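Autolysin E (Staphylococcus aureus, PDB 4PI9) probably cleaves bacterial cell-wall peptidoglycan as an N-acetylglucosaminidase of the lysozyme clan; a muramyl dipeptide is bound here. Local coordinates at residues 128-133 and 157-162. Residues are numbered along the deposited sequence; the frame is centred on the assembly and turned at random.
Sequences YNFFGI and DKAIIG. With 3LT ((4R)-4-[[(2S)-2-[[(2R)-2-[(2R,3S,4R,5R,6R)-5-acetamido-2-(hydroxymethyl)-3,6-bis(oxidanyl)oxan-4-yl]oxypropanoyl]amino]propanoyl]amino]-5-azanyl-5-oxidanylidene-pentanoic acid), chain L.
Apolar packing sets Tyr128 and Phe130 of the 128-133 loop against Ala159 and Ile160 near the start of helix 156-172, within the glucosaminidase domain of the lysozyme clan; the rim of Phe131 meets Ala159 O, and one water links the two backbones. The loop follows the β-hairpin 120-127 and leads to the ligand site. Ala159 CB lies over one face of the Phe130 ring, 4.0 Å from Phe130 CD2, and meets Tyr128 CB at 3.8 Å. Ile160 reaches the same ring differently: its CG1 sits at the edge, in the ring plane, 3.8 Å from Phe130 CD2. Phe130 CG stands anti to its own carbonyl carbon (chi1 -58°), which turns the ring to the helix, while Leu80 and Thr109 pack on it. Phe130 CB covers one face of the Phe131 ring, off-centre toward its rim, and Phe131 meets His104 edge-to-face. No direct hydrogen bond joins the two segments. Asn129 holds the loop in shape through an Asx turn, its OD1 taking the Phe131 N-H in the carbonyl plane, and its ND2 donates to Ile133 O at 2.8 Å. Beyond this brace, Gly132 O comes within 3.4 Å of 3LT CAL, and Gly134 N hydrogen-bonds the ligand. Between loop and helix, the bridging water accepts from Phe130 N at 3.0 Å and donates to Ala159 O, which also lies at the edge of the Phe131 ring, in its plane, 3.6 Å from Phe131 CE2.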
loop_
_atom_site.group_PDB
_atom_site.type_symbol
_atom_site.label_atom_id
_atom_site.label_comp_id
_atom_site.label_asym_id
_atom_site.label_seq_id
_atom_site.Cartn_x
_atom_site.Cartn_y
_atom_site.Cartn_z
ATOM N N TYR A 128 9.885 9.076 9.786
ATOM C CA TYR A 128 10.002 8.015 8.812
ATOM C C TYR A 128 8.566 7.678 8.311
ATOM O O TYR A 128 7.595 7.870 9.055
ATOM C CB TYR A 128 10.605 6.759 9.502
ATOM C CG TYR A 128 12.016 6.986 9.985
ATOM C CD1 TYR A 128 12.231 7.531 11.247
ATOM C CD2 TYR A 128 13.074 6.718 9.156
ATOM C CE1 TYR A 128 13.537 7.784 11.677
ATOM C CE2 TYR A 128 14.389 6.961 9.584
ATOM C CZ TYR A 128 14.564 7.501 10.838
ATOM O OH TYR A 128 15.905 7.724 11.208
ATOM N N ASN A 129 8.528 7.193 7.091
ATOM C CA ASN A 129 7.244 6.787 6.437
ATOM C C ASN A 129 7.538 5.782 5.372
ATOM O O ASN A 129 8.199 6.078 4.411
ATOM C CB ASN A 129 6.623 8.061 5.840
ATOM C CG ASN A 129 5.199 7.883 5.357
ATOM O OD1 ASN A 129 4.762 6.802 4.956
ATOM N ND2 ASN A 129 4.495 8.991 5.323
ATOM N N PHE A 130 7.062 4.524 5.559
ATOM C CA PHE A 130 7.409 3.475 4.607
ATOM C C PHE A 130 6.223 3.023 3.751
ATOM O O PHE A 130 6.375 2.122 2.948
ATOM C CB PHE A 130 7.968 2.236 5.341
ATOM C CG PHE A 130 9.201 2.524 6.212
ATOM C CD1 PHE A 130 10.168 3.396 5.784
ATOM C CD2 PHE A 130 9.406 1.836 7.387
ATOM C CE1 PHE A 130 11.297 3.625 6.548
ATOM C CE2 PHE A 130 10.523 2.050 8.147
ATOM C CZ PHE A 130 11.461 2.978 7.737
ATOM N N PHE A 131 5.127 3.761 3.825
ATOM C CA PHE A 131 3.916 3.312 3.121
ATOM C C PHE A 131 3.234 4.417 2.312
ATOM O O PHE A 131 2.082 4.243 1.943
ATOM C CB PHE A 131 2.955 2.671 4.113
ATOM C CG PHE A 131 3.556 1.486 4.831
ATOM C CD1 PHE A 131 3.579 0.208 4.241
ATOM C CD2 PHE A 131 4.083 1.661 6.080
ATOM C CE1 PHE A 131 4.147 -0.870 4.923
ATOM C CE2 PHE A 131 4.616 0.616 6.757
ATOM C CZ PHE A 131 4.715 -0.631 6.170
ATOM N N GLY A 132 3.942 5.506 2.018
ATOM C CA GLY A 132 3.324 6.585 1.195
ATOM C C GLY A 132 2.084 7.213 1.796
ATOM O O GLY A 132 1.088 7.468 1.062
ATOM N N ILE A 133 2.074 7.416 3.111
ATOM C CA ILE A 133 0.918 7.853 3.841
ATOM C C ILE A 133 1.008 9.354 4.038
ATOM O O ILE A 133 1.910 9.871 4.739
ATOM C CB ILE A 133 0.747 7.165 5.222
ATOM C CG1 ILE A 133 0.596 5.666 5.042
ATOM C CG2 ILE A 133 -0.424 7.709 5.984
ATOM C CD1 ILE A 133 0.815 4.823 6.289
ATOM N N ASP A 157 10.954 1.570 13.373
ATOM C CA ASP A 157 10.042 0.544 13.910
ATOM C C ASP A 157 8.677 1.187 14.146
ATOM O O ASP A 157 7.621 0.545 13.920
ATOM C CB ASP A 157 10.554 -0.033 15.230
ATOM C CG ASP A 157 11.758 -0.904 15.052
ATOM O OD1 ASP A 157 12.117 -1.288 13.931
ATOM O OD2 ASP A 157 12.361 -1.253 16.089
ATOM N N LYS A 158 8.646 2.447 14.620
ATOM C CA LYS A 158 7.362 3.139 14.820
ATOM C C LYS A 158 6.598 3.362 13.483
ATOM O O LYS A 158 5.364 3.316 13.450
ATOM C CB LYS A 158 7.539 4.494 15.509
ATOM C CG LYS A 158 7.791 4.389 17.013
ATOM C CD LYS A 158 8.169 5.779 17.523
ATOM C CE LYS A 158 8.669 5.752 18.961
ATOM N NZ LYS A 158 7.563 5.514 19.912
ATOM N N ALA A 159 7.349 3.622 12.429
ATOM C CA ALA A 159 6.780 3.783 11.069
ATOM C C ALA A 159 6.207 2.461 10.535
ATOM O O ALA A 159 5.187 2.470 9.818
ATOM C CB ALA A 159 7.808 4.331 10.125
ATOM N N ILE A 160 6.848 1.346 10.846
ATOM C CA ILE A 160 6.292 0.028 10.485
ATOM C C ILE A 160 4.993 -0.249 11.203
ATOM O O ILE A 160 3.948 -0.565 10.579
ATOM C CB ILE A 160 7.331 -1.086 10.758
ATOM C CG1 ILE A 160 8.543 -0.887 9.861
ATOM C CG2 ILE A 160 6.753 -2.478 10.570
ATOM C CD1 ILE A 160 9.780 -1.665 10.264
ATOM N N ILE A 161 5.006 -0.137 12.531
ATOM C CA ILE A 161 3.807 -0.330 13.333
ATOM C C ILE A 161 2.698 0.668 12.997
ATOM O O ILE A 161 1.529 0.289 12.822
ATOM C CB ILE A 161 4.115 -0.296 14.854
ATOM C CG1 ILE A 161 5.109 -1.405 15.217
ATOM C CG2 ILE A 161 2.842 -0.372 15.679
ATOM C CD1 ILE A 161 4.673 -2.791 14.991
ATOM N N GLY A 162 3.073 1.930 12.873
ATOM C CA GLY A 162 2.122 2.960 12.539
ATOM C C GLY A 162 1.509 2.807 11.148
ATOM O O GLY A 162 0.347 3.121 10.970
HETATM C CAA 3LT L . -2.080 9.558 -2.249
HETATM C CAJ 3LT L . -2.735 9.647 -0.845
HETATM C CAI 3LT L . -4.258 9.935 -1.068
HETATM C CAG 3LT L . -4.407 11.236 -1.877
HETATM C CAD 3LT L . -3.568 11.149 -3.177
HETATM C CAE 3LT L . -3.614 12.411 -4.073
HETATM C CAL 3LT L . -2.220 8.172 1.098
HETATM C CAN 3LT L . -2.255 6.767 1.626
HETATM C CAP 3LT L . -5.590 8.942 0.666
HETATM C CAR 3LT L . -5.481 8.834 2.156
HETATM C CAQ 3LT L . -7.070 8.920 0.238
HETATM O OAB 3LT L . -0.764 9.185 -2.085
HETATM O OAO 3LT L . -4.945 10.094 0.149
HETATM O OAH 3LT L . -5.808 11.405 -2.201
HETATM O OAC 3LT L . -2.185 10.869 -2.848
HETATM O OAF 3LT L . -3.387 13.487 -3.108
HETATM O OAM 3LT L . -1.925 9.092 1.850
HETATM O OAS 3LT L . -5.786 7.786 2.716
HETATM N NAK 3LT L . -2.621 8.347 -0.160
HETATM N NAT 3LT L . -5.020 9.906 2.820
HETATM C CAU 3LT L . -4.798 9.857 4.292
HETATM C CAW 3LT L . -5.840 10.526 5.217
HETATM C CAV 3LT L . -3.383 10.414 4.573
HETATM O OAX 3LT L . -6.313 9.556 6.160
HETATM C C 3LT L . -7.178 13.245 5.817
HETATM N N 3LT L . -6.993 11.110 4.500
HETATM O O 3LT L . -7.056 14.464 5.919
HETATM N NBH 3LT L . -7.640 12.497 6.830
HETATM C CA 3LT L . -6.861 12.560 4.442
HETATM C CB 3LT L . -5.454 12.956 3.870
HETATM C CD 3LT L . -4.255 13.398 1.674
HETATM C CG 3LT L . -5.595 13.454 2.430
HETATM O OE2 3LT L . -3.385 12.524 1.899
HETATM O OE1 3LT L . -4.091 14.336 0.857
HETATM O O HOH W 1 5.031 4.383 7.754
#